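Local coordinates for hypothetical protein (Bacteroides caccae, PDB 4M8R), which is of unknown function but joins an N-terminal immunoglobulin-like domain to a WD40-like domain of the beta-propeller clan, at residues 44-48 / 77-82; 219-225 / 237-241; 308-313 / 376-382. All blocks are in the same frame, centred on the assembly; numbering follows the deposited sequence.

Following the chain from the N terminus, contact 1 (44-48 / 77-82) comes first and closes the part of the immunoglobulin-like domain that includes strand 60-72. Contact 2 (219-225 / 237-241) then closes a short excursion without regular strands in the propeller-like domain, adding a short, weakly bonded edge strand to a sheet. Contact 3 (308-313 / 376-382) spans the longest separation and joins two successive four-stranded sheets of that domain. The three follow one another in series, none enclosing or crossing another. The first two centres lie 27 Å apart, yet both meet the second subunit: D47 packs on its F239, and F239 on its F48.

Contact 1 (44-48 / 77-82); sequences VDFDF and MSIRMP. With PO4 (phosphate ion), chain F.
F46 pushes its ring between I79, M81 and P82, with V44 and F48 extending the contact at either end. Strands 43-50 and 76-80 belong to one sheet of the immunoglobulin-like domain and both pair with strand 60-72, so they meet through side chains, their local axes 9.7 Å apart and inclined by 42°. With chi1 at -67°, CG of F46 is anti to the carbonyl carbon, and the outer ring carbons reach the second segment. CE1 touches the end of the I79 chain at CD1 (3.7 Å), the two side chains arriving from opposite directions. On the P82 side, F46 CE2 meets CD of the proline ring at 3.6 Å. The selenium of selenomethionine M81 approaches obliquely in a Met-aromatic contact, SE lying 4.7 Å from the F46 ring centroid and 54° off its normal; bends at chi2 and chi3 fold this chain back to the ring. The carbonyl oxygen of R80 lies at the ring edge, 3.9 Å from CZ of F46.

V44 straddles two partners: CG1 meets I79 CD1 at 4.0 Å, the side chains crossing at about a right angle, while CG2 lies beside the methyl CE of M77. F48 slides past P82, with its CZ 3.8 Å from CG. Apolar residues suit the inward places of this alternating strand: branched V44 offers a methyl to each partner, and the phenylalanines are long enough to cross between unpaired strands. D45 and D47 alternate with them and make salt bridges with R100 and with K234 of the second subunit. S78 OG donates to a phosphate ion also held by H32. No hydrogen bond links the two segments, so their fit probably rests on complementary shape, with pairing to strand 60-72 holding the strands in place.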
loop_
_atom_site.group_PDB
_atom_site.type_symbol
_atom_site.label_atom_id
_atom_site.label_comp_id
_atom_site.label_asym_id
_atom_site.label_seq_id
_atom_site.Cartn_x
_atom_site.Cartn_y
_atom_site.Cartn_z
ATOM N N VAL A 44 -20.345 -20.921 18.400
ATOM C CA VAL A 44 -19.091 -20.737 19.104
ATOM C C VAL A 44 -18.201 -19.807 18.293
ATOM O O VAL A 44 -18.039 -19.992 17.087
ATOM C CB VAL A 44 -18.391 -22.089 19.341
ATOM C CG1 VAL A 44 -17.035 -21.891 19.998
ATOM C CG2 VAL A 44 -19.267 -23.000 20.198
ATOM N N ASP A 45 -17.633 -18.810 18.971
ATOM C CA ASP A 45 -16.770 -17.800 18.352
ATOM C C ASP A 45 -15.352 -17.883 18.899
ATOM O O ASP A 45 -15.146 -18.199 20.070
ATOM C CB ASP A 45 -17.293 -16.392 18.654
ATOM C CG ASP A 45 -18.469 -16.000 17.794
ATOM O OD1 ASP A 45 -18.469 -16.314 16.579
ATOM O OD2 ASP A 45 -19.387 -15.354 18.338
ATOM N N PHE A 46 -14.389 -17.563 18.038
ATOM C CA PHE A 46 -12.989 -17.451 18.418
ATOM C C PHE A 46 -12.562 -15.995 18.374
ATOM O O PHE A 46 -12.991 -15.254 17.489
ATOM C CB PHE A 46 -12.104 -18.172 17.407
ATOM C CG PHE A 46 -12.264 -19.661 17.377
ATOM C CD1 PHE A 46 -12.217 -20.410 18.544
ATOM C CD2 PHE A 46 -12.382 -20.323 16.161
ATOM C CE1 PHE A 46 -12.323 -21.791 18.499
ATOM C CE2 PHE A 46 -12.492 -21.699 16.112
ATOM C CZ PHE A 46 -12.464 -22.435 17.282
ATOM N N ASP A 47 -11.707 -15.599 19.315
ATOM C CA ASP A 47 -10.927 -14.368 19.198
ATOM C C ASP A 47 -9.446 -14.751 19.239
ATOM O O ASP A 47 -9.020 -15.488 20.122
ATOM C CB ASP A 47 -11.254 -13.385 20.333
ATOM C CG ASP A 47 -12.548 -12.581 20.084
ATOM O OD1 ASP A 47 -13.256 -12.814 19.075
ATOM O OD2 ASP A 47 -12.858 -11.696 20.913
ATOM N N PHE A 48 -8.672 -14.247 18.283
ATOM C CA PHE A 48 -7.252 -14.576 18.157
ATOM C C PHE A 48 -6.374 -13.386 18.534
ATOM O O PHE A 48 -6.685 -12.246 18.188
ATOM C CB PHE A 48 -6.926 -14.974 16.711
ATOM C CG PHE A 48 -7.655 -16.201 16.232
ATOM C CD1 PHE A 48 -8.974 -16.123 15.812
ATOM C CD2 PHE A 48 -7.009 -17.419 16.160
ATOM C CE1 PHE A 48 -9.640 -17.245 15.356
ATOM C CE2 PHE A 48 -7.668 -18.544 15.710
ATOM C CZ PHE A 48 -8.988 -18.459 15.312
HETATM N N MSE A 77 -20.145 -29.747 23.326
HETATM C CA MSE A 77 -19.972 -29.721 21.873
HETATM C C MSE A 77 -18.530 -29.888 21.494
HETATM O O MSE A 77 -17.639 -29.585 22.278
HETATM C CB MSE A 77 -20.541 -28.424 21.284
HETATM C CG MSE A 77 -20.467 -27.201 22.204
HETATM SE SE MSE A 77 -21.914 -25.925 21.748
HETATM C CE MSE A 77 -21.822 -26.061 19.800
ATOM N N SER A 78 -18.299 -30.400 20.288
ATOM C CA SER A 78 -16.960 -30.532 19.720
ATOM C C SER A 78 -16.776 -29.494 18.621
ATOM O O SER A 78 -17.644 -29.344 17.761
ATOM C CB SER A 78 -16.764 -31.927 19.123
ATOM O OG SER A 78 -17.031 -32.941 20.074
ATOM N N ILE A 79 -15.652 -28.782 18.647
ATOM C CA ILE A 79 -15.348 -27.797 17.607
ATOM C C ILE A 79 -14.003 -28.098 16.972
ATOM O O ILE A 79 -13.162 -28.749 17.584
ATOM C CB ILE A 79 -15.351 -26.358 18.159
ATOM C CG1 ILE A 79 -14.204 -26.140 19.150
ATOM C CG2 ILE A 79 -16.687 -26.066 18.819
ATOM C CD1 ILE A 79 -14.196 -24.766 19.785
ATOM N N ARG A 80 -13.820 -27.653 15.731
ATOM C CA ARG A 80 -12.566 -27.869 15.018
ATOM C C ARG A 80 -11.730 -26.596 15.053
ATOM O O ARG A 80 -12.256 -25.514 14.846
ATOM C CB ARG A 80 -12.831 -28.292 13.567
ATOM C CG ARG A 80 -11.623 -28.937 12.905
ATOM C CD ARG A 80 -11.959 -29.563 11.564
ATOM N NE ARG A 80 -12.801 -30.755 11.691
ATOM C CZ ARG A 80 -12.372 -31.969 12.059
ATOM N NH1 ARG A 80 -11.092 -32.187 12.361
ATOM N NH2 ARG A 80 -13.239 -32.980 12.134
HETATM N N MSE A 81 -10.437 -26.730 15.330
HETATM C CA MSE A 81 -9.530 -25.583 15.348
HETATM C C MSE A 81 -9.114 -25.292 13.926
HETATM O O MSE A 81 -8.776 -26.204 13.172
HETATM C CB MSE A 81 -8.303 -25.862 16.218
HETATM C CG MSE A 81 -8.643 -26.216 17.670
HETATM SE SE MSE A 81 -9.753 -24.831 18.529
HETATM C CE MSE A 81 -8.504 -23.323 18.425
ATOM N N PRO A 82 -9.145 -24.010 13.530
ATOM C CA PRO A 82 -8.881 -23.640 12.141
ATOM C C PRO A 82 -7.408 -23.535 11.741
ATOM O O PRO A 82 -6.533 -23.309 12.584
ATOM C CB PRO A 82 -9.521 -22.259 12.034
ATOM C CG PRO A 82 -9.389 -21.687 13.399
ATOM C CD PRO A 82 -9.562 -22.845 14.335
HETATM P P PO4 F . -15.048 -36.407 19.466
HETATM O O1 PO4 F . -15.412 -37.093 20.765
HETATM O O2 PO4 F . -13.716 -35.706 19.612
HETATM O O3 PO4 F . -14.917 -37.426 18.357
HETATM O O4 PO4 F . -16.131 -35.404 19.124
#

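Contact 2 (219-225 / 237-241); sequences LYNVSAG and SNFPM. With PO4 (phosphate ion), chain D.
P240, a residue with no N-H to give, pairs with Y220 in a bridge at the edge of a sheet in the WD40-like, propeller-clan domain. The position suits proline because this antiparallel pair is non-hydrogen-bonded; the bonds fall on its neighbours, M241 N to L219 O (2.9 Å) and N221 N to F239 O (3.1 Å, 164° at the hydrogen). CB of P240 lies over one face of the Y220 ring, 3.8 Å from its centroid and offset toward the rim, a CH-pi contact. N238 OD1 instead comes to the ring edge, by CE2, while its ND2 donates to a phosphate ion also bound by R213 and by R89 and K105 of the second subunit. That subunit meets F239, through Y61 and F48.

Past the strand, N221 OD1 takes two backbone bonds, from S223 N and A224 N (both 3.0 Å); the first makes an Asx turn and the two together an Asx motif. An asparagine carbonyl suits a chain that bends here. The methyl of A224 comes against CE2 of F239. Between the two backbones sits one water, which donates to N221 O at 2.7 Å and accepts from F239 N at 2.8 Å.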
loop_
_atom_site.group_PDB
_atom_site.type_symbol
_atom_site.label_atom_id
_atom_site.label_comp_id
_atom_site.label_asym_id
_atom_site.label_seq_id
_atom_site.Cartn_x
_atom_site.Cartn_y
_atom_site.Cartn_z
ATOM N N LEU A 219 -22.544 -13.100 -15.061
ATOM C CA LEU A 219 -21.193 -13.236 -14.541
ATOM C C LEU A 219 -21.223 -13.099 -13.022
ATOM O O LEU A 219 -21.803 -12.153 -12.502
ATOM C CB LEU A 219 -20.293 -12.167 -15.157
ATOM C CG LEU A 219 -18.807 -12.237 -14.812
ATOM C CD1 LEU A 219 -18.194 -13.532 -15.322
ATOM C CD2 LEU A 219 -18.090 -11.031 -15.394
ATOM N N TYR A 220 -20.603 -14.048 -12.330
ATOM C CA TYR A 220 -20.613 -14.104 -10.869
ATOM C C TYR A 220 -19.200 -14.089 -10.312
ATOM O O TYR A 220 -18.268 -14.570 -10.950
ATOM C CB TYR A 220 -21.252 -15.405 -10.384
ATOM C CG TYR A 220 -22.759 -15.487 -10.477
ATOM C CD1 TYR A 220 -23.392 -15.659 -11.702
ATOM C CD2 TYR A 220 -23.546 -15.444 -9.328
ATOM C CE1 TYR A 220 -24.772 -15.756 -11.782
ATOM C CE2 TYR A 220 -24.923 -15.543 -9.399
ATOM C CZ TYR A 220 -25.531 -15.701 -10.622
ATOM O OH TYR A 220 -26.897 -15.791 -10.682
ATOM N N ASN A 221 -19.060 -13.563 -9.100
ATOM C CA ASN A 221 -17.852 -13.747 -8.318
ATOM C C ASN A 221 -18.079 -14.905 -7.367
ATOM O O ASN A 221 -18.934 -14.829 -6.494
ATOM C CB ASN A 221 -17.529 -12.490 -7.522
ATOM C CG ASN A 221 -16.213 -12.597 -6.783
ATOM O OD1 ASN A 221 -15.891 -13.637 -6.209
ATOM N ND2 ASN A 221 -15.435 -11.526 -6.810
ATOM N N VAL A 222 -17.306 -15.973 -7.526
ATOM C CA VAL A 222 -17.510 -17.183 -6.729
ATOM C C VAL A 222 -16.369 -17.464 -5.774
ATOM O O VAL A 222 -16.354 -18.507 -5.134
ATOM C CB VAL A 222 -17.761 -18.420 -7.623
ATOM C CG1 VAL A 222 -19.008 -18.209 -8.450
ATOM C CG2 VAL A 222 -16.570 -18.721 -8.523
ATOM N N SER A 223 -15.409 -16.548 -5.679
ATOM C CA SER A 223 -14.296 -16.718 -4.751
ATOM C C SER A 223 -14.390 -15.800 -3.525
ATOM O O SER A 223 -13.620 -15.957 -2.581
ATOM C CB SER A 223 -12.965 -16.502 -5.472
ATOM O OG SER A 223 -12.847 -15.175 -5.954
ATOM N N ALA A 224 -15.334 -14.858 -3.532
ATOM C CA ALA A 224 -15.493 -13.910 -2.417
ATOM C C ALA A 224 -15.621 -14.574 -1.035
ATOM O O ALA A 224 -15.145 -14.023 -0.043
ATOM C CB ALA A 224 -16.682 -13.001 -2.665
ATOM N N GLY A 225 -16.247 -15.749 -0.973
ATOM C CA GLY A 225 -16.353 -16.520 0.275
ATOM C C GLY A 225 -15.026 -17.056 0.802
ATOM O O GLY A 225 -14.884 -17.306 1.993
ATOM N N SER A 237 -21.255 -18.112 -2.218
ATOM C CA SER A 237 -21.520 -16.718 -2.552
ATOM C C SER A 237 -22.682 -16.643 -3.516
ATOM O O SER A 237 -22.973 -17.603 -4.220
ATOM C CB SER A 237 -20.304 -16.078 -3.232
ATOM O OG SER A 237 -19.150 -16.123 -2.418
ATOM N N ASN A 238 -23.325 -15.482 -3.552
ATOM C CA ASN A 238 -24.298 -15.166 -4.578
ATOM C C ASN A 238 -24.118 -13.728 -5.053
ATOM O O ASN A 238 -24.904 -12.838 -4.700
ATOM C CB ASN A 238 -25.720 -15.386 -4.066
ATOM C CG ASN A 238 -26.752 -15.209 -5.158
ATOM O OD1 ASN A 238 -26.563 -15.688 -6.278
ATOM N ND2 ASN A 238 -27.835 -14.502 -4.857
ATOM N N PHE A 239 -23.090 -13.516 -5.877
ATOM C CA PHE A 239 -22.704 -12.174 -6.313
ATOM C C PHE A 239 -22.697 -12.005 -7.841
ATOM O O PHE A 239 -21.640 -11.907 -8.453
ATOM C CB PHE A 239 -21.321 -11.829 -5.760
ATOM C CG PHE A 239 -21.294 -11.565 -4.275
ATOM C CD1 PHE A 239 -22.130 -10.625 -3.705
ATOM C CD2 PHE A 239 -20.386 -12.222 -3.460
ATOM C CE1 PHE A 239 -22.085 -10.366 -2.348
ATOM C CE2 PHE A 239 -20.333 -11.968 -2.103
ATOM C CZ PHE A 239 -21.184 -11.035 -1.550
ATOM N N PRO A 240 -23.881 -11.960 -8.463
ATOM C CA PRO A 240 -23.921 -11.652 -9.889
ATOM C C PRO A 240 -23.671 -10.176 -10.165
ATOM O O PRO A 240 -23.865 -9.341 -9.280
ATOM C CB PRO A 240 -25.356 -12.014 -10.288
ATOM C CG PRO A 240 -26.145 -11.856 -9.032
ATOM C CD PRO A 240 -25.216 -12.239 -7.909
HETATM N N MSE A 241 -23.254 -9.864 -11.386
HETATM C CA MSE A 241 -23.084 -8.483 -11.812
HETATM C C MSE A 241 -24.437 -7.895 -12.084
HETATM O O MSE A 241 -25.347 -8.613 -12.491
HETATM C CB MSE A 241 -22.285 -8.436 -13.110
HETATM C CG MSE A 241 -20.849 -8.906 -12.919
HETATM SE SE MSE A 241 -19.742 -7.361 -12.426
HETATM C CE MSE A 241 -19.407 -6.838 -14.283
HETATM P P PO4 D . -30.751 -13.127 -7.449
HETATM O O1 PO4 D . -30.316 -14.009 -6.302
HETATM O O2 PO4 D . -30.234 -11.718 -7.276
HETATM O O3 PO4 D . -30.231 -13.665 -8.760
HETATM O O4 PO4 D . -32.257 -13.103 -7.449
HETATM O O HOH W 1 -21.485 -15.708 -6.369
HETATM O O HOH W 2 -17.289 -17.800 -2.658
#

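Contact 3 (308-313 / 376-382); sequences YFGMAL and LDRIGTI. With EDO (1,2-ethanediol), chain H.
G380 gives its N-H to the carbonyl oxygen of G310 in a bond of 2.8 Å and 161°, the only direct hydrogen bond between these segments. G380 has a positive phi of 65°, a backbone shape that glycine adopts with little cost, and its CA lies 4.0 Å from SE of selenomethionine M311. Close by, F309 and I382 form the tight part. CG2 of I382 sits over the centre of the F309 ring, 3.9 Å from the centroid, in a CH-pi contact; with CG1 of I382 wedged between the backbone N and the carbonyl carbon (chi1 56°), CG2 is turned toward the ring. The backbone of G380 and T381 lies at the ring edge instead, F309 CD2 being 3.6 Å from G380 C. W400 meets the same ring edge-to-face. A water accepts from G310 N and donates to T381 O, tying the backbones.

The other end is more open: L313 is exposed and no hydrogen bond joins it to 376-382, although its CD2 comes within 3.3 Å of L376 O and 4.0 Å of I379 CG2. Aliphatic chains suit this border, where the partners are methyls and a carbonyl. I379 and A312 also pack on the third subunit. Strand 303-310 opens one four-stranded antiparallel sheet, whereas 381-387 is second in the next, an arrangement consistent with adjacent blades of a beta-propeller.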
loop_
_atom_site.group_PDB
_atom_site.type_symbol
_atom_site.label_atom_id
_atom_site.label_comp_id
_atom_site.label_asym_id
_atom_site.label_seq_id
_atom_site.Cartn_x
_atom_site.Cartn_y
_atom_site.Cartn_z
ATOM N N TYR A 308 -3.449 -16.345 -20.557
ATOM C CA TYR A 308 -2.970 -14.992 -20.328
ATOM C C TYR A 308 -1.548 -15.001 -19.800
ATOM O O TYR A 308 -1.126 -15.961 -19.166
ATOM C CB TYR A 308 -3.882 -14.247 -19.350
ATOM C CG TYR A 308 -3.752 -14.657 -17.902
ATOM C CD1 TYR A 308 -4.459 -15.746 -17.394
ATOM C CD2 TYR A 308 -2.943 -13.935 -17.030
ATOM C CE1 TYR A 308 -4.355 -16.113 -16.062
ATOM C CE2 TYR A 308 -2.830 -14.290 -15.699
ATOM C CZ TYR A 308 -3.533 -15.383 -15.220
ATOM O OH TYR A 308 -3.409 -15.736 -13.900
ATOM N N PHE A 309 -0.818 -13.928 -20.085
ATOM C CA PHE A 309 0.454 -13.636 -19.427
ATOM C C PHE A 309 0.223 -12.494 -18.444
ATOM O O PHE A 309 -0.284 -11.453 -18.836
ATOM C CB PHE A 309 1.495 -13.155 -20.438
ATOM C CG PHE A 309 2.016 -14.222 -21.352
ATOM C CD1 PHE A 309 1.353 -14.529 -22.527
ATOM C CD2 PHE A 309 3.201 -14.884 -21.060
ATOM C CE1 PHE A 309 1.849 -15.498 -23.384
ATOM C CE2 PHE A 309 3.701 -15.855 -21.911
ATOM C CZ PHE A 309 3.023 -16.164 -23.078
ATOM N N GLY A 310 0.587 -12.688 -17.182
ATOM C CA GLY A 310 0.595 -11.599 -16.209
ATOM C C GLY A 310 1.910 -10.849 -16.321
ATOM O O GLY A 310 2.964 -11.411 -16.037
HETATM N N MSE A 311 1.851 -9.588 -16.749
HETATM C CA MSE A 311 3.062 -8.801 -17.037
HETATM C C MSE A 311 3.573 -8.032 -15.840
HETATM O O MSE A 311 4.603 -7.366 -15.924
HETATM C CB MSE A 311 2.774 -7.839 -18.184
HETATM C CG MSE A 311 2.243 -8.562 -19.418
HETATM SE SE MSE A 311 3.507 -9.923 -20.062
HETATM C CE MSE A 311 5.021 -8.760 -20.550
ATOM N N ALA A 312 2.848 -8.107 -14.725
ATOM C CA ALA A 312 3.328 -7.618 -13.433
ATOM C C ALA A 312 2.708 -8.465 -12.332
ATOM O O ALA A 312 1.762 -9.213 -12.581
ATOM C CB ALA A 312 2.955 -6.162 -13.237
ATOM N N LEU A 313 3.236 -8.347 -11.119
ATOM C CA LEU A 313 2.672 -9.062 -9.970
ATOM C C LEU A 313 1.335 -8.423 -9.580
ATOM O O LEU A 313 1.230 -7.194 -9.548
ATOM C CB LEU A 313 3.636 -9.026 -8.784
ATOM C CG LEU A 313 5.025 -9.634 -9.014
ATOM C CD1 LEU A 313 5.980 -9.229 -7.900
ATOM C CD2 LEU A 313 4.948 -11.148 -9.131
ATOM N N LEU A 376 2.468 -17.411 -10.551
ATOM C CA LEU A 376 2.316 -15.969 -10.349
ATOM C C LEU A 376 3.422 -15.278 -9.554
ATOM O O LEU A 376 3.375 -14.065 -9.406
ATOM C CB LEU A 376 0.947 -15.664 -9.733
ATOM C CG LEU A 376 -0.249 -16.163 -10.554
ATOM C CD1 LEU A 376 -1.556 -15.759 -9.888
ATOM C CD2 LEU A 376 -0.185 -15.640 -11.983
ATOM N N ASP A 377 4.411 -16.026 -9.059
ATOM C CA ASP A 377 5.654 -15.406 -8.534
ATOM C C ASP A 377 6.674 -15.149 -9.652
ATOM O O ASP A 377 7.738 -14.591 -9.413
ATOM C CB ASP A 377 6.287 -16.211 -7.377
ATOM C CG ASP A 377 6.614 -17.656 -7.745
ATOM O OD1 ASP A 377 6.263 -18.089 -8.856
ATOM O OD2 ASP A 377 7.208 -18.367 -6.907
ATOM N N ARG A 378 6.341 -15.579 -10.866
ATOM C CA ARG A 378 7.048 -15.167 -12.071
ATOM C C ARG A 378 6.213 -14.103 -12.755
ATOM O O ARG A 378 5.026 -13.956 -12.458
ATOM C CB ARG A 378 7.230 -16.352 -13.023
ATOM C CG ARG A 378 8.066 -17.484 -12.455
ATOM C CD ARG A 378 9.507 -17.044 -12.269
ATOM N NE ARG A 378 10.391 -18.153 -11.924
ATOM C CZ ARG A 378 10.595 -18.613 -10.691
ATOM N NH1 ARG A 378 9.975 -18.079 -9.636
ATOM N NH2 ARG A 378 11.432 -19.626 -10.509
ATOM N N ILE A 379 6.832 -13.373 -13.676
ATOM C CA ILE A 379 6.112 -12.441 -14.530
ATOM C C ILE A 379 6.370 -12.795 -15.989
ATOM O O ILE A 379 7.468 -13.215 -16.347
ATOM C CB ILE A 379 6.500 -10.969 -14.260
ATOM C CG1 ILE A 379 8.022 -10.772 -14.310
ATOM C CG2 ILE A 379 5.957 -10.523 -12.906
ATOM C CD1 ILE A 379 8.446 -9.318 -14.356
ATOM N N GLY A 380 5.342 -12.648 -16.816
ATOM C CA GLY A 380 5.465 -12.853 -18.254
ATOM C C GLY A 380 5.801 -14.268 -18.683
ATOM O O GLY A 380 6.534 -14.462 -19.651
ATOM N N THR A 381 5.268 -15.261 -17.977
ATOM C CA THR A 381 5.448 -16.653 -18.379
ATOM C C THR A 381 4.140 -17.425 -18.320
ATOM O O THR A 381 3.223 -17.066 -17.581
ATOM C CB THR A 381 6.483 -17.401 -17.509
ATOM O OG1 THR A 381 5.947 -17.631 -16.202
ATOM C CG2 THR A 381 7.780 -16.614 -17.393
ATOM N N ILE A 382 4.073 -18.481 -19.120
ATOM C CA ILE A 382 3.043 -19.498 -18.989
ATOM C C ILE A 382 3.725 -20.847 -18.864
ATOM O O ILE A 382 4.864 -21.022 -19.305
ATOM C CB ILE A 382 2.076 -19.522 -20.187
ATOM C CG1 ILE A 382 2.824 -19.710 -21.511
ATOM C CG2 ILE A 382 1.258 -18.240 -20.222
ATOM C CD1 ILE A 382 1.906 -19.940 -22.695
HETATM C C1 EDO H . -5.013 -20.315 -18.864
HETATM O O1 EDO H . -5.635 -21.273 -18.004
HETATM C C2 EDO H . -3.914 -19.610 -18.082
HETATM O O2 EDO H . -3.170 -18.711 -18.918
HETATM O O HOH W 3 1.952 -14.876 -15.996
#